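Local coordinates for periplasmic sugar-binding protein (Chloroflexus aurantiacus, PDB 4RXU) that binds D-glucose between its two lobes and probably delivers sugar to an ABC-type transporter as its periplasmic solute-binding component, at residues Q141-Y145 with S293-F297; P251-R257 with Q277-S283; Y286-G290 with T342-D346. All coordinates share one frame; numbering follows the deposited sequence.

Contact 1. Residues Q141-Y145 with S293-F297; sequences QQAQY and SMTVF
The ring of Tyr145 lies against the side chain of Met294, whose CG sits over one ring face, 4.1 Å from the centroid of the Tyr145 ring and 19° off its normal. This CH-pi contact is set nearer the CG end of the ring; further out, Ser293 CB comes within 3.4 Å of Tyr145 OH. With CG anti to the backbone N (chi1 -180°), the tyrosine stands off helix 135-148 toward Ser293 and Met294. Met294 is bent at chi2 and chi3, and this brings its methyl back to the helix, CE lying 3.7 Å from Gln142 CA and 3.5 Å from Gln141 O. About one turn before Tyr145 on the helix, Gln141 and Gln142 cross Val296 at about a right angle: Val296 CG2 is 4.0 Å from Gln142 CG and 4.1 Å from Gln141 CB. The amides of both glutamines bond beyond this interface, Gln141 to Thr342 and Val340 and Gln142 to Gly276 and Pro251, while Ser293 OG bonds to Val274 N. Replacing Tyr145 by an alanine removes the ring, and Met294 CG and Ser293 CB would probably lose the surface they rest on, opening a gap there. No hydrogen bond joins the two segments, so the helix and segment 293-297 are held here by van der Waals and CH-pi contact, with the aliphatic parts of the glutamines serving as apolar surface.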
loop_
_atom_site.group_PDB
_atom_site.type_symbol
_atom_site.label_atom_id
_atom_site.label_comp_id
_atom_site.label_asym_id
_atom_site.label_seq_id
_atom_site.Cartn_x
_atom_site.Cartn_y
_atom_site.Cartn_z
ATOM N N GLN A 141 9.377 4.011 -6.894
ATOM C CA GLN A 141 8.903 5.257 -7.466
ATOM C C GLN A 141 8.838 6.376 -6.438
ATOM O O GLN A 141 9.146 7.527 -6.719
ATOM C CB GLN A 141 7.550 5.075 -8.123
ATOM C CG GLN A 141 7.641 4.359 -9.452
ATOM C CD GLN A 141 6.287 4.242 -10.134
ATOM O OE1 GLN A 141 5.425 5.068 -9.934
ATOM N NE2 GLN A 141 6.123 3.246 -10.955
ATOM N N GLN A 142 8.424 6.039 -5.229
ATOM C CA GLN A 142 8.421 7.030 -4.164
ATOM C C GLN A 142 9.839 7.565 -3.945
ATOM O O GLN A 142 10.084 8.779 -3.919
ATOM C CB GLN A 142 7.857 6.430 -2.881
ATOM C CG GLN A 142 6.381 6.124 -2.956
ATOM C CD GLN A 142 5.884 5.376 -1.770
ATOM O OE1 GLN A 142 6.632 4.657 -1.127
ATOM N NE2 GLN A 142 4.610 5.533 -1.469
ATOM N N ALA A 143 10.768 6.646 -3.743
ATOM C CA ALA A 143 12.150 7.058 -3.509
ATOM C C ALA A 143 12.772 7.804 -4.693
ATOM O O ALA A 143 13.505 8.785 -4.510
ATOM C CB ALA A 143 12.999 5.856 -3.148
ATOM N N GLN A 144 12.493 7.322 -5.896
ATOM C CA GLN A 144 13.062 7.912 -7.101
ATOM C C GLN A 144 12.613 9.374 -7.251
ATOM O O GLN A 144 13.404 10.225 -7.628
ATOM C CB GLN A 144 12.724 7.075 -8.339
ATOM C CG GLN A 144 13.532 7.477 -9.557
ATOM C CD GLN A 144 15.003 7.175 -9.367
ATOM O OE1 GLN A 144 15.376 6.032 -9.114
ATOM N NE2 GLN A 144 15.837 8.200 -9.459
ATOM N N TYR A 145 11.365 9.662 -6.894
ATOM C CA TYR A 145 10.863 11.032 -6.915
ATOM C C TYR A 145 11.714 11.922 -5.996
ATOM O O TYR A 145 12.140 13.009 -6.383
ATOM C CB TYR A 145 9.373 11.114 -6.525
ATOM C CG TYR A 145 8.898 12.539 -6.565
ATOM C CD1 TYR A 145 9.071 13.369 -5.457
ATOM C CD2 TYR A 145 8.334 13.073 -7.713
ATOM C CE1 TYR A 145 8.687 14.698 -5.484
ATOM C CE2 TYR A 145 7.936 14.401 -7.758
ATOM C CZ TYR A 145 8.114 15.199 -6.646
ATOM O OH TYR A 145 7.739 16.508 -6.687
ATOM N N SER A 293 3.699 16.229 -2.849
ATOM C CA SER A 293 4.468 16.299 -4.097
ATOM C C SER A 293 4.004 15.314 -5.155
ATOM O O SER A 293 3.965 15.607 -6.344
ATOM C CB SER A 293 5.971 16.071 -3.821
ATOM O OG SER A 293 6.416 16.890 -2.776
ATOM N N MET A 294 3.673 14.114 -4.712
ATOM C CA MET A 294 3.295 13.052 -5.620
ATOM C C MET A 294 2.508 11.996 -4.915
ATOM O O MET A 294 2.544 11.886 -3.701
ATOM C CB MET A 294 4.517 12.382 -6.256
ATOM C CG MET A 294 5.405 11.614 -5.275
ATOM S SD MET A 294 4.961 9.832 -4.965
ATOM C CE MET A 294 6.047 9.065 -6.188
ATOM N N THR A 295 1.807 11.205 -5.718
ATOM C CA THR A 295 1.217 9.971 -5.242
ATOM C C THR A 295 1.448 8.886 -6.298
ATOM O O THR A 295 1.455 9.143 -7.498
ATOM C CB THR A 295 -0.300 10.104 -4.911
ATOM O OG1 THR A 295 -0.764 8.946 -4.198
ATOM C CG2 THR A 295 -1.133 10.296 -6.179
ATOM N N VAL A 296 1.617 7.659 -5.836
ATOM C CA VAL A 296 1.657 6.505 -6.714
ATOM C C VAL A 296 0.219 6.019 -6.934
ATOM O O VAL A 296 -0.473 5.619 -5.996
ATOM C CB VAL A 296 2.586 5.376 -6.232
ATOM C CG1 VAL A 296 2.512 4.220 -7.210
ATOM C CG2 VAL A 296 4.024 5.883 -6.121
ATOM N N PHE A 297 -0.228 6.098 -8.186
ATOM C CA PHE A 297 -1.584 5.712 -8.565
ATOM C C PHE A 297 -1.603 4.221 -8.825
ATOM O O PHE A 297 -0.845 3.728 -9.644
ATOM C CB PHE A 297 -1.999 6.461 -9.836
ATOM C CG PHE A 297 -3.276 5.966 -10.479
ATOM C CD1 PHE A 297 -4.435 5.802 -9.724
ATOM C CD2 PHE A 297 -3.322 5.665 -11.835
ATOM C CE1 PHE A 297 -5.600 5.356 -10.316
ATOM C CE2 PHE A 297 -4.499 5.220 -12.427
ATOM C CZ PHE A 297 -5.627 5.056 -11.660
#

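Contact 2. Residues P251-R257 with Q277-S283; sequences PNDGTAR and QDAEKAS. With BGC (beta-D-glucopyranose), chain C.
In the glucose pocket of this periplasmic-binding-protein fold, two loops that each lead into a helix meet beside the sugar and supply Asn252 and Asp278. Asn252 ND2 donates to O4 of the glucose at 2.9 Å and 168°, and the two carboxylate oxygens of Asp278 divide the neighbouring hydroxyls, OD1 accepting from O3 and OD2 from O4. Lys298, Asp166 and Asp118 are among the residues that complete the grip. Asn252 is also the N-cap of helix 253-264: its OD1 takes Thr255 N and Thr255 OG1 from opposite faces of the amide plane, which fixes the rotation of the amide and aims ND2 at the sugar. Behind the pocket, Gln277 NE2 donates to Pro251 O (2.8 Å, 168°), almost in line with the carbonyl, and Asp253 N donates to Gln277 O at 2.9 Å; Gln277 OE1 bonds to Lys298 NZ, itself a glucose ligand. The buried Asp253 carboxylate meets residues 277-280 leading into helix 281-288; its OD2 accepts from Glu280 N at 2.7 Å, while OD1 bonds to Thr295 and Gln292. At the outer end, the Arg257 chain bends at chi3 (-50°) and lays its guanidinium face on Ala282 CB, 3.5 Å above the plane; in that plane, at the edge, NH1 of Arg257 donates at 3.0 Å to Ser283 OG, which is also hydrogen-bonded to Gln292 OE1.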
loop_
_atom_site.group_PDB
_atom_site.type_symbol
_atom_site.label_atom_id
_atom_site.label_comp_id
_atom_site.label_asym_id
_atom_site.label_seq_id
_atom_site.Cartn_x
_atom_site.Cartn_y
_atom_site.Cartn_z
ATOM N N PRO A 251 4.531 6.742 3.317
ATOM C CA PRO A 251 4.237 5.483 2.617
ATOM C C PRO A 251 2.893 5.440 1.902
ATOM O O PRO A 251 2.737 4.683 0.968
ATOM C CB PRO A 251 4.307 4.440 3.747
ATOM C CG PRO A 251 3.924 5.213 4.976
ATOM C CD PRO A 251 4.538 6.573 4.779
ATOM N N ASN A 252 1.919 6.247 2.333
ATOM C CA ASN A 252 0.673 6.331 1.569
ATOM C C ASN A 252 0.074 7.712 1.687
ATOM O O ASN A 252 0.634 8.561 2.357
ATOM C CB ASN A 252 -0.336 5.226 1.944
ATOM C CG ASN A 252 -1.075 5.490 3.244
ATOM O OD1 ASN A 252 -0.733 6.381 4.032
ATOM N ND2 ASN A 252 -2.090 4.662 3.501
ATOM N N ASP A 253 -1.081 7.930 1.069
ATOM C CA ASP A 253 -1.664 9.281 1.004
ATOM C C ASP A 253 -2.080 9.875 2.339
ATOM O O ASP A 253 -1.699 11.008 2.662
ATOM C CB ASP A 253 -2.824 9.305 0.021
ATOM C CG ASP A 253 -2.350 9.379 -1.420
ATOM O OD1 ASP A 253 -1.141 9.581 -1.656
ATOM O OD2 ASP A 253 -3.205 9.287 -2.319
ATOM N N GLY A 254 -2.864 9.137 3.122
ATOM C CA GLY A 254 -3.327 9.726 4.363
ATOM C C GLY A 254 -2.164 10.032 5.286
ATOM O O GLY A 254 -2.113 11.083 5.919
ATOM N N THR A 255 -1.223 9.097 5.400
ATOM C CA THR A 255 -0.073 9.363 6.259
ATOM C C THR A 255 0.786 10.520 5.706
ATOM O O THR A 255 1.332 11.305 6.480
ATOM C CB THR A 255 0.784 8.094 6.502
ATOM O OG1 THR A 255 1.348 7.607 5.272
ATOM C CG2 THR A 255 -0.006 6.992 7.210
ATOM N N ALA A 256 0.877 10.626 4.373
ATOM C CA ALA A 256 1.550 11.763 3.735
ATOM C C ALA A 256 0.943 13.106 4.134
ATOM O O ALA A 256 1.680 14.062 4.413
ATOM C CB ALA A 256 1.535 11.611 2.226
ATOM N N ARG A 257 -0.379 13.193 4.154
ATOM C CA ARG A 257 -1.017 14.459 4.497
ATOM C C ARG A 257 -0.757 14.781 5.955
ATOM O O ARG A 257 -0.500 15.932 6.291
ATOM C CB ARG A 257 -2.506 14.418 4.178
ATOM C CG ARG A 257 -2.801 14.263 2.684
ATOM C CD ARG A 257 -4.249 14.609 2.346
ATOM N NE ARG A 257 -5.213 13.915 3.218
ATOM C CZ ARG A 257 -5.573 12.640 3.089
ATOM N NH1 ARG A 257 -5.088 11.917 2.083
ATOM N NH2 ARG A 257 -6.419 12.077 3.982
ATOM N N GLN A 277 0.820 7.253 -1.825
ATOM C CA GLN A 277 0.204 6.336 -2.770
ATOM C C GLN A 277 -1.274 6.178 -2.459
ATOM O O GLN A 277 -1.689 6.415 -1.333
ATOM C CB GLN A 277 0.853 4.946 -2.750
ATOM C CG GLN A 277 0.553 4.132 -1.507
ATOM C CD GLN A 277 1.179 2.759 -1.577
ATOM O OE1 GLN A 277 0.840 1.949 -2.442
ATOM N NE2 GLN A 277 2.107 2.494 -0.675
ATOM N N ASP A 278 -2.000 5.780 -3.508
ATOM C CA ASP A 278 -3.428 5.390 -3.520
ATOM C C ASP A 278 -4.299 6.429 -4.244
ATOM O O ASP A 278 -5.455 6.153 -4.554
ATOM C CB ASP A 278 -4.019 5.178 -2.121
ATOM C CG ASP A 278 -3.412 3.988 -1.364
ATOM O OD1 ASP A 278 -2.718 3.130 -1.955
ATOM O OD2 ASP A 278 -3.698 3.907 -0.150
ATOM N N ALA A 279 -3.755 7.626 -4.496
ATOM C CA ALA A 279 -4.528 8.687 -5.159
ATOM C C ALA A 279 -5.861 8.937 -4.448
ATOM O O ALA A 279 -6.901 9.129 -5.077
ATOM C CB ALA A 279 -4.728 8.400 -6.644
ATOM N N GLU A 280 -5.812 8.981 -3.123
ATOM C CA GLU A 280 -6.975 9.396 -2.349
ATOM C C GLU A 280 -7.340 10.830 -2.760
ATOM O O GLU A 280 -6.471 11.655 -3.004
ATOM C CB GLU A 280 -6.692 9.298 -0.846
ATOM C CG GLU A 280 -6.486 7.841 -0.360
ATOM C CD GLU A 280 -7.744 6.966 -0.365
ATOM O OE1 GLU A 280 -8.875 7.510 -0.399
ATOM O OE2 GLU A 280 -7.603 5.721 -0.320
ATOM N N LYS A 281 -8.635 11.124 -2.803
ATOM C CA LYS A 281 -9.107 12.420 -3.289
ATOM C C LYS A 281 -8.458 13.578 -2.545
ATOM O O LYS A 281 -8.034 14.552 -3.161
ATOM C CB LYS A 281 -10.633 12.492 -3.257
ATOM C CG LYS A 281 -11.261 11.549 -4.274
ATOM C CD LYS A 281 -12.776 11.601 -4.267
ATOM C CE LYS A 281 -13.406 10.620 -5.223
ATOM N NZ LYS A 281 -14.891 10.724 -5.167
ATOM N N ALA A 282 -8.380 13.462 -1.219
ATOM C CA ALA A 282 -7.836 14.553 -0.415
ATOM C C ALA A 282 -6.378 14.765 -0.748
ATOM O O ALA A 282 -5.885 15.889 -0.662
ATOM C CB ALA A 282 -8.021 14.295 1.082
ATOM N N SER A 283 -5.671 13.695 -1.107
ATOM C CA SER A 283 -4.272 13.869 -1.521
ATOM C C SER A 283 -4.136 14.404 -2.932
ATOM O O SER A 283 -3.174 15.116 -3.230
ATOM C CB SER A 283 -3.444 12.579 -1.386
ATOM O OG SER A 283 -3.078 12.372 -0.043
HETATM C C2 BGC C . -2.172 -1.060 0.461
HETATM C C3 BGC C . -2.073 0.446 0.324
HETATM C C4 BGC C . -2.741 1.104 1.522
HETATM C C5 BGC C . -2.199 0.540 2.836
HETATM C C6 BGC C . -2.940 1.036 4.057
HETATM C C1 BGC C . -1.453 -1.368 1.763
HETATM O O1 BGC C . -1.234 -2.735 1.948
HETATM O O2 BGC C . -1.540 -1.682 -0.663
HETATM O O3 BGC C . -2.713 0.822 -0.893
HETATM O O4 BGC C . -2.411 2.506 1.514
HETATM O O5 BGC C . -2.261 -0.873 2.831
HETATM O O6 BGC C . -4.356 0.893 3.917
#

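Contact 3. Residues Y286-G290 with T342-D346; sequences YIIDG and TVTRD
A Schellman motif closes helix 281-288 at Gly290, and Arg345, near the end of strand 332-343, reaches across to the carbonyls of that last turn. Hydrogen bonding comes first: Arg345 grips Ile288 O side-on with two nitrogens, NH2 at 3.1 Å and NE at 3.2 Å, both above the carbonyl plane, from the same face, not on a lone pair. A weak third bond runs from Arg345 NE to Ile287 O. The arginine stretches out from CG to NE, chi2 166° and chi3 150°, which carries the guanidinium from the strand end to the helix end. Its positive charge thus sits against the C-terminal end of a helix, where carbonyl oxygens gather and the helix dipole would probably favour it. The apolar share belongs mainly to Ile287. Its CG2 lies over the backbone entering Arg345, 3.6 Å from Arg345 N, and also meets Arg345 CG at 4.0 Å; its CD1 extends the other way along the strand toward Val343 O. Thr295 of the adjoining strand packs on Ile287 and Val343 alike, so the inner side of the contact merges with the sheet, while the guanidinium lies toward the protein surface. Within 342-346 the chain bends in an ST turn, in which Thr344 OG1 accepts from Asp346 N at 3.2 Å.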
loop_
_atom_site.group_PDB
_atom_site.type_symbol
_atom_site.label_atom_id
_atom_site.label_comp_id
_atom_site.label_asym_id
_atom_site.label_seq_id
_atom_site.Cartn_x
_atom_site.Cartn_y
_atom_site.Cartn_z
ATOM N N TYR A 286 -4.362 17.966 -2.274
ATOM C CA TYR A 286 -3.048 18.452 -1.792
ATOM C C TYR A 286 -2.040 18.591 -2.918
ATOM O O TYR A 286 -1.268 19.540 -2.924
ATOM C CB TYR A 286 -2.440 17.554 -0.724
ATOM C CG TYR A 286 -2.790 17.887 0.722
ATOM C CD1 TYR A 286 -4.047 18.368 1.091
ATOM C CD2 TYR A 286 -1.867 17.642 1.748
ATOM C CE1 TYR A 286 -4.345 18.648 2.420
ATOM C CE2 TYR A 286 -2.159 17.905 3.078
ATOM C CZ TYR A 286 -3.386 18.424 3.411
ATOM O OH TYR A 286 -3.659 18.677 4.720
ATOM N N ILE A 287 -2.009 17.633 -3.837
ATOM C CA ILE A 287 -1.060 17.700 -4.957
ATOM C C ILE A 287 -1.362 18.916 -5.823
ATOM O O ILE A 287 -0.462 19.708 -6.134
ATOM C CB ILE A 287 -1.059 16.414 -5.791
ATOM C CG1 ILE A 287 -0.437 15.285 -4.963
ATOM C CG2 ILE A 287 -0.280 16.608 -7.085
ATOM C CD1 ILE A 287 -0.648 13.904 -5.532
ATOM N N ILE A 288 -2.629 19.113 -6.141
ATOM C CA ILE A 288 -3.040 20.301 -6.914
ATOM C C ILE A 288 -2.575 21.580 -6.216
ATOM O O ILE A 288 -2.015 22.490 -6.860
ATOM C CB ILE A 288 -4.569 20.330 -7.118
ATOM C CG1 ILE A 288 -5.000 19.190 -8.041
ATOM C CG2 ILE A 288 -4.982 21.689 -7.669
ATOM C CD1 ILE A 288 -6.475 18.930 -8.074
ATOM N N ASP A 289 -2.778 21.624 -4.901
ATOM C CA ASP A 289 -2.534 22.804 -4.095
ATOM C C ASP A 289 -1.094 22.962 -3.622
ATOM O O ASP A 289 -0.788 23.914 -2.890
ATOM C CB ASP A 289 -3.435 22.806 -2.872
ATOM C CG ASP A 289 -4.912 22.951 -3.207
ATOM O OD1 ASP A 289 -5.273 23.371 -4.317
ATOM O OD2 ASP A 289 -5.731 22.644 -2.329
ATOM N N GLY A 290 -0.212 22.058 -4.029
ATOM C CA GLY A 290 1.204 22.175 -3.702
ATOM C C GLY A 290 1.584 21.758 -2.292
ATOM O O GLY A 290 2.597 22.204 -1.776
ATOM N N THR A 342 3.456 6.975 -11.199
ATOM C CA THR A 342 3.656 8.180 -10.429
ATOM C C THR A 342 2.805 9.342 -10.948
ATOM O O THR A 342 2.830 9.672 -12.126
ATOM C CB THR A 342 5.121 8.605 -10.428
ATOM O OG1 THR A 342 5.862 7.684 -9.629
ATOM C CG2 THR A 342 5.286 10.018 -9.848
ATOM N N VAL A 343 2.077 9.949 -10.020
ATOM C CA VAL A 343 1.234 11.096 -10.320
ATOM C C VAL A 343 1.706 12.334 -9.571
ATOM O O VAL A 343 1.833 12.338 -8.340
ATOM C CB VAL A 343 -0.243 10.787 -10.053
ATOM C CG1 VAL A 343 -1.081 12.046 -10.244
ATOM C CG2 VAL A 343 -0.669 9.668 -10.997
ATOM N N THR A 344 1.917 13.387 -10.351
ATOM C CA THR A 344 2.267 14.693 -9.843
ATOM C C THR A 344 1.317 15.684 -10.502
ATOM O O THR A 344 0.451 15.297 -11.272
ATOM C CB THR A 344 3.695 15.058 -10.262
ATOM O OG1 THR A 344 3.765 15.183 -11.700
ATOM C CG2 THR A 344 4.654 13.995 -9.795
ATOM N N ARG A 345 1.497 16.964 -10.223
ATOM C CA ARG A 345 0.714 17.993 -10.929
ATOM C C ARG A 345 0.776 17.888 -12.451
ATOM O O ARG A 345 -0.189 18.205 -13.152
ATOM C CB ARG A 345 1.226 19.353 -10.574
ATOM C CG ARG A 345 0.814 19.794 -9.214
ATOM C CD ARG A 345 1.670 20.982 -8.856
ATOM N NE ARG A 345 0.973 21.899 -7.982
ATOM C CZ ARG A 345 1.417 23.120 -7.727
ATOM N NH1 ARG A 345 2.541 23.527 -8.288
ATOM N NH2 ARG A 345 0.745 23.921 -6.913
ATOM N N ASP A 346 1.926 17.473 -12.964
ATOM C CA ASP A 346 2.150 17.463 -14.418
ATOM C C ASP A 346 1.235 16.463 -15.158
ATOM O O ASP A 346 0.895 16.692 -16.309
ATOM C CB ASP A 346 3.633 17.204 -14.721
ATOM C CG ASP A 346 4.558 18.249 -14.065
ATOM O OD1 ASP A 346 4.165 19.440 -13.970
ATOM O OD2 ASP A 346 5.668 17.874 -13.621
#

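How the contacts relate
From the N terminus, helix 135-148 comes first, and contact 1 closes the long loop from it to strand 295-298. Contact 2 closes a much shorter loop, 251-257 to 277-283, lying wholly within that span. Contact 3 starts on helix 281-288, before strand 295-298, and ends at the C-terminal end of strand 332-343 and the residues that follow, so it crosses contact 1 and follows contact 2 in series. Thr295 sits at the junction: its OG1 is 2.6 Å from Asp253 OD1 of contact 2, and its O is 2.7 Å from Val343 N of contact 3. Together they tie the sugar-binding loops, helix 281-288 and two antiparallel neighbouring strands to helix 135-148.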